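Uncharacterized protein (Bacteroides ovatus, PDB 4DQA) is of unknown function but probably binds carbohydrate, joining an N-terminal BT_3987-like domain to a concanavalin A-like lectin/glucanase domain. Local coordinates at residues V152-G157 with M262-G267; F163-L168 with D254-N259. All blocks are in the same frame, centred on the assembly; numbering follows the deposited sequence.

Both contacts are buried in the concanavalin A-like domain, yet they differ in chemistry as they differ in place in the fold. Contact 1 lies at the margin of one sheet, where strand 264-266 meets the end of strand 150-152; backbone polar groups and a water share the work with apolar side chains. Contact 2 spans from strand 163-171 of the eight-stranded sheet to the loop 254-259, and aromatic side chains carry it. The centres of contact 1 and contact 2 are about 10 Å apart. The rings of Phe264 and Tyr165 join them, packing edge to face with Phe264 CE2 3.6 Å from Tyr165 OH, and a probable hydrogen bond runs between Phe154 N and Asn259 OD1.

Contact 1 (V152-G157 with M262-G267); sequences VKFPVG and MGFYIG
Val152 and Phe264 meet through both backbone and side chain. Among the polar links, Val152 N donates to Phe264 O at 3.0 Å in a nearly straight bond (175° at the hydrogen). In place of a direct return bond, a water bridges Val152 O and Phe264 N: it accepts from Phe264 N at 3.0 Å, while its leg to Val152 O is very short at 2.5 Å, so the water probably serves both backbone groups where the strands begin to part.

The aromatic part is a T-shaped stack. Phe154 directs the edge carrying CE2 at one face of Phe264, with planes at 90° and centroids 5.2 Å apart; CE2 arrives toward the rim, 3.7 Å from Phe264 CD2. Phe264 has CG anti to its own N (chi1 -166°), which lays the ring alongside Val152.

Apolar contacts complete the set. Val152 CB lies 3.9 Å from Phe264 CD1, and Val152 CG2 reaches Ile266 CD1 at 4.3 Å. Strand 264-266 is the outermost of its antiparallel sheet, next to 150-152; from the other sheet of the sandwich, strand 312-316 meets Val152, Phe154 and Ile266, while strand 282-289 packs on Phe264 and Ile266.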
loop_
_atom_site.group_PDB
_atom_site.type_symbol
_atom_site.label_atom_id
_atom_site.label_comp_id
_atom_site.label_asym_id
_atom_site.label_seq_id
_atom_site.Cartn_x
_atom_site.Cartn_y
_atom_site.Cartn_z
ATOM N N VAL A 152 19.105 -4.928 -13.823
ATOM C CA VAL A 152 17.981 -5.872 -13.937
ATOM C C VAL A 152 17.868 -6.489 -15.313
ATOM O O VAL A 152 17.831 -5.804 -16.336
ATOM C CB VAL A 152 16.663 -5.129 -13.639
ATOM C CG1 VAL A 152 15.470 -6.038 -13.874
ATOM C CG2 VAL A 152 16.662 -4.549 -12.251
ATOM N N LYS A 153 17.806 -7.809 -15.349
ATOM C CA LYS A 153 17.546 -8.513 -16.591
ATOM C C LYS A 153 16.152 -9.105 -16.470
ATOM O O LYS A 153 15.879 -9.908 -15.571
ATOM C CB LYS A 153 18.577 -9.614 -16.799
ATOM C CG LYS A 153 18.585 -10.192 -18.206
ATOM C CD LYS A 153 19.874 -10.959 -18.492
ATOM N N PHE A 154 15.251 -8.704 -17.362
ATOM C CA PHE A 154 13.908 -9.277 -17.378
ATOM C C PHE A 154 13.933 -10.588 -18.141
ATOM O O PHE A 154 14.868 -10.848 -18.881
ATOM C CB PHE A 154 12.944 -8.291 -18.004
ATOM C CG PHE A 154 12.633 -7.160 -17.117
ATOM C CD1 PHE A 154 11.733 -7.296 -16.102
ATOM C CD2 PHE A 154 13.295 -5.953 -17.268
ATOM C CE1 PHE A 154 11.447 -6.246 -15.262
ATOM C CE2 PHE A 154 13.008 -4.922 -16.443
ATOM C CZ PHE A 154 12.085 -5.066 -15.440
ATOM N N PRO A 155 12.927 -11.447 -17.927
ATOM C CA PRO A 155 12.890 -12.722 -18.648
ATOM C C PRO A 155 13.083 -12.531 -20.142
ATOM O O PRO A 155 12.676 -11.494 -20.710
ATOM C CB PRO A 155 11.470 -13.236 -18.364
ATOM C CG PRO A 155 11.119 -12.679 -17.061
ATOM C CD PRO A 155 11.825 -11.322 -16.955
ATOM N N VAL A 156 13.680 -13.537 -20.784
ATOM C CA VAL A 156 13.936 -13.472 -22.217
ATOM C C VAL A 156 12.678 -13.204 -23.007
ATOM O O VAL A 156 11.613 -13.759 -22.723
ATOM C CB VAL A 156 14.601 -14.732 -22.768
ATOM C CG1 VAL A 156 13.679 -15.958 -22.633
ATOM C CG2 VAL A 156 14.961 -14.514 -24.221
ATOM N N GLY A 157 12.818 -12.320 -23.988
ATOM C CA GLY A 157 11.722 -11.965 -24.858
ATOM C C GLY A 157 10.714 -11.074 -24.184
ATOM O O GLY A 157 9.613 -10.877 -24.701
HETATM N N MSE A 262 22.532 -1.869 -22.916
HETATM C CA MSE A 262 23.024 -2.106 -21.558
HETATM C C MSE A 262 21.935 -2.625 -20.622
HETATM O O MSE A 262 22.207 -3.085 -19.484
HETATM C CB MSE A 262 23.561 -0.799 -20.979
HETATM C CG MSE A 262 22.478 0.099 -20.367
HETATM SE SE MSE A 262 21.404 1.012 -21.721
HETATM C CE MSE A 262 22.802 2.124 -22.456
ATOM N N GLY A 263 20.692 -2.536 -21.093
ATOM C CA GLY A 263 19.585 -3.082 -20.365
ATOM C C GLY A 263 19.122 -2.125 -19.288
ATOM O O GLY A 263 19.465 -0.937 -19.276
ATOM N N PHE A 264 18.345 -2.672 -18.386
ATOM C CA PHE A 264 17.586 -1.918 -17.420
ATOM C C PHE A 264 18.428 -1.669 -16.173
ATOM O O PHE A 264 19.051 -2.584 -15.628
ATOM C CB PHE A 264 16.330 -2.715 -17.063
ATOM C CG PHE A 264 15.271 -1.944 -16.336
ATOM C CD1 PHE A 264 15.341 -1.761 -14.958
ATOM C CD2 PHE A 264 14.155 -1.456 -17.003
ATOM C CE1 PHE A 264 14.362 -1.068 -14.259
ATOM C CE2 PHE A 264 13.164 -0.766 -16.298
ATOM C CZ PHE A 264 13.258 -0.586 -14.933
ATOM N N TYR A 265 18.400 -0.433 -15.702
ATOM C CA TYR A 265 19.086 -0.044 -14.473
ATOM C C TYR A 265 18.188 0.753 -13.568
ATOM O O TYR A 265 17.311 1.489 -14.038
ATOM C CB TYR A 265 20.321 0.823 -14.769
ATOM C CG TYR A 265 21.551 0.023 -15.123
ATOM C CD1 TYR A 265 22.310 -0.556 -14.112
ATOM C CD2 TYR A 265 21.926 -0.202 -16.434
ATOM C CE1 TYR A 265 23.441 -1.300 -14.422
ATOM C CE2 TYR A 265 23.062 -0.963 -16.753
ATOM C CZ TYR A 265 23.798 -1.521 -15.712
ATOM O OH TYR A 265 24.926 -2.268 -16.071
ATOM N N ILE A 266 18.440 0.628 -12.266
ATOM C CA ILE A 266 17.865 1.507 -11.254
ATOM C C ILE A 266 19.011 2.290 -10.625
ATOM O O ILE A 266 20.049 1.729 -10.266
ATOM C CB ILE A 266 17.124 0.705 -10.150
ATOM C CG1 ILE A 266 15.954 -0.050 -10.779
ATOM C CG2 ILE A 266 16.654 1.629 -9.031
ATOM C CD1 ILE A 266 15.431 -1.190 -9.920
ATOM N N GLY A 267 18.872 3.611 -10.548
ATOM C CA GLY A 267 19.766 4.438 -9.749
ATOM C C GLY A 267 21.044 4.938 -10.385
ATOM O O GLY A 267 21.587 5.931 -9.906
HETATM O O HOH W 1 17.970 -5.596 -18.817
#

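Contact 2 (F163-L168 with D254-N259); sequences FTYEAL and DGFDPN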
loop_
_atom_site.group_PDB
_atom_site.type_symbol
_atom_site.label_atom_id
_atom_site.label_comp_id
_atom_site.label_asym_id
_atom_site.label_seq_id
_atom_site.Cartn_x
_atom_site.Cartn_y
_atom_site.Cartn_z
ATOM N N PHE A 163 2.943 -0.600 -19.927
ATOM C CA PHE A 163 3.800 -0.779 -18.766
ATOM C C PHE A 163 3.689 0.392 -17.815
ATOM O O PHE A 163 3.101 1.432 -18.134
ATOM C CB PHE A 163 5.255 -0.956 -19.206
ATOM C CG PHE A 163 5.874 0.304 -19.706
ATOM C CD1 PHE A 163 5.693 0.690 -21.016
ATOM C CD2 PHE A 163 6.595 1.127 -18.853
ATOM C CE1 PHE A 163 6.229 1.875 -21.498
ATOM C CE2 PHE A 163 7.143 2.322 -19.332
ATOM C CZ PHE A 163 6.943 2.685 -20.653
ATOM N N THR A 164 4.269 0.175 -16.640
ATOM C CA THR A 164 4.359 1.183 -15.583
ATOM C C THR A 164 5.698 1.083 -14.900
ATOM O O THR A 164 6.165 -0.017 -14.571
ATOM C CB THR A 164 3.270 0.961 -14.518
ATOM O OG1 THR A 164 1.988 0.980 -15.135
ATOM C CG2 THR A 164 3.317 2.043 -13.448
ATOM N N TYR A 165 6.319 2.236 -14.673
ATOM C CA TYR A 165 7.425 2.353 -13.727
ATOM C C TYR A 165 6.873 3.165 -12.573
ATOM O O TYR A 165 6.219 4.179 -12.810
ATOM C CB TYR A 165 8.586 3.185 -14.274
ATOM C CG TYR A 165 9.369 2.674 -15.466
ATOM C CD1 TYR A 165 9.236 1.380 -15.948
ATOM C CD2 TYR A 165 10.285 3.523 -16.105
ATOM C CE1 TYR A 165 9.989 0.935 -17.029
ATOM C CE2 TYR A 165 11.035 3.092 -17.191
ATOM C CZ TYR A 165 10.899 1.797 -17.642
ATOM O OH TYR A 165 11.640 1.351 -18.722
ATOM N N GLU A 166 7.170 2.789 -11.342
ATOM C CA GLU A 166 6.790 3.644 -10.209
ATOM C C GLU A 166 7.767 3.490 -9.064
ATOM O O GLU A 166 8.445 2.474 -8.940
ATOM C CB GLU A 166 5.362 3.436 -9.716
ATOM C CG GLU A 166 5.084 2.043 -9.232
ATOM C CD GLU A 166 3.690 1.865 -8.643
ATOM O OE1 GLU A 166 3.145 2.842 -8.099
ATOM O OE2 GLU A 166 3.152 0.726 -8.674
ATOM N N ALA A 167 7.862 4.532 -8.254
ATOM C CA ALA A 167 8.720 4.517 -7.065
ATOM C C ALA A 167 8.350 5.651 -6.146
ATOM O O ALA A 167 7.850 6.702 -6.585
ATOM C CB ALA A 167 10.160 4.676 -7.449
ATOM N N LEU A 168 8.649 5.470 -4.865
ATOM C CA LEU A 168 8.757 6.585 -3.919
ATOM C C LEU A 168 10.214 7.029 -3.946
ATOM O O LEU A 168 11.137 6.200 -3.826
ATOM C CB LEU A 168 8.388 6.167 -2.498
ATOM C CG LEU A 168 6.932 5.792 -2.301
ATOM C CD1 LEU A 168 6.748 4.936 -1.034
ATOM C CD2 LEU A 168 6.027 7.015 -2.260
ATOM N N ASP A 254 4.823 0.123 -30.369
ATOM C CA ASP A 254 4.198 -1.118 -29.961
ATOM C C ASP A 254 4.676 -1.550 -28.584
ATOM O O ASP A 254 4.039 -2.391 -27.943
ATOM C CB ASP A 254 4.495 -2.212 -30.974
ATOM C CG ASP A 254 3.733 -2.016 -32.281
ATOM O OD1 ASP A 254 2.824 -1.151 -32.326
ATOM O OD2 ASP A 254 4.044 -2.731 -33.253
ATOM N N GLY A 255 5.794 -0.974 -28.144
ATOM C CA GLY A 255 6.389 -1.327 -26.867
ATOM C C GLY A 255 7.895 -1.132 -26.908
ATOM O O GLY A 255 8.430 -0.437 -27.775
ATOM N N PHE A 256 8.590 -1.762 -25.972
ATOM C CA PHE A 256 10.043 -1.685 -25.972
ATOM C C PHE A 256 10.639 -2.924 -25.304
ATOM O O PHE A 256 9.990 -3.605 -24.502
ATOM C CB PHE A 256 10.549 -0.408 -25.277
ATOM C CG PHE A 256 10.474 -0.445 -23.762
ATOM C CD1 PHE A 256 9.289 -0.172 -23.091
ATOM C CD2 PHE A 256 11.606 -0.724 -23.001
ATOM C CE1 PHE A 256 9.248 -0.183 -21.702
ATOM C CE2 PHE A 256 11.570 -0.727 -21.622
ATOM C CZ PHE A 256 10.378 -0.468 -20.972
ATOM N N ASP A 257 11.864 -3.228 -25.709
ATOM C CA ASP A 257 12.653 -4.310 -25.152
ATOM C C ASP A 257 13.512 -3.755 -24.015
ATOM O O ASP A 257 14.484 -3.032 -24.272
ATOM C CB ASP A 257 13.553 -4.855 -26.257
ATOM C CG ASP A 257 14.502 -5.920 -25.763
ATOM O OD1 ASP A 257 14.403 -6.281 -24.573
ATOM O OD2 ASP A 257 15.325 -6.404 -26.575
ATOM N N PRO A 258 13.159 -4.061 -22.750
ATOM C CA PRO A 258 13.925 -3.470 -21.635
ATOM C C PRO A 258 15.361 -3.967 -21.552
ATOM O O PRO A 258 16.209 -3.379 -20.874
ATOM C CB PRO A 258 13.152 -3.914 -20.399
ATOM C CG PRO A 258 12.524 -5.226 -20.819
ATOM C CD PRO A 258 12.124 -4.992 -22.265
ATOM N N ASN A 259 15.624 -5.080 -22.212
ATOM C CA ASN A 259 16.936 -5.667 -22.159
ATOM C C ASN A 259 17.852 -5.165 -23.262
ATOM O O ASN A 259 19.006 -5.563 -23.340
ATOM C CB ASN A 259 16.817 -7.212 -22.225
ATOM C CG ASN A 259 16.079 -7.828 -21.022
ATOM O OD1 ASN A 259 16.093 -7.304 -19.907
ATOM N ND2 ASN A 259 15.430 -8.960 -21.253
#
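An aromatic cluster in the interior of the concanavalin A-like domain joins strand 163-171 to the loop between strands 244-250 and 264-266, and Phe256 is the loop residue inserted into it. Its ring meets Phe163 edge to face: the CE1 corner stands over the centre of the Phe163 ring, 3.6 Å above its plane, and is almost equally far from all six ring carbons. Phe256 CE1 is 3.7 Å from Phe163 CE1, the centroids are 5.0 Å apart and the planes make 74°, somewhat short of a perpendicular T. Both phenylalanines start out toward the opposite segment, and a first torsion that sets CG between the backbone N and the carbonyl carbon (chi1 72° for Phe163, 76° for Phe256) brings their rings together, the side chains crossing at about a right angle.

In a jelly-roll sandwich of this family, alternate side chains of a strand face the interior, and Phe163 and Tyr165 follow that alternation. Tyr165 approaches Phe256 from the opposite direction, with its OH 3.2 Å from Phe256 CZ, a close approach that is oblique to the phenylalanine ring. A hydrogen bond to the backbone O of Met187 satisfies this buried hydroxyl and helps hold it in place beside Phe256. Phe163 CE2 also lies over the rim of one face of Tyr165, so Phe163 touches both Tyr165 and Phe256, and the three rings pack as one group.

Beyond Phe256 the loop bends in an Asx turn, with Asn259 N donating to Asp257 OD1 at 2.9 Å from above the carboxylate plane. The side chain of Met187, on strand 187-190, touches both phenylalanines.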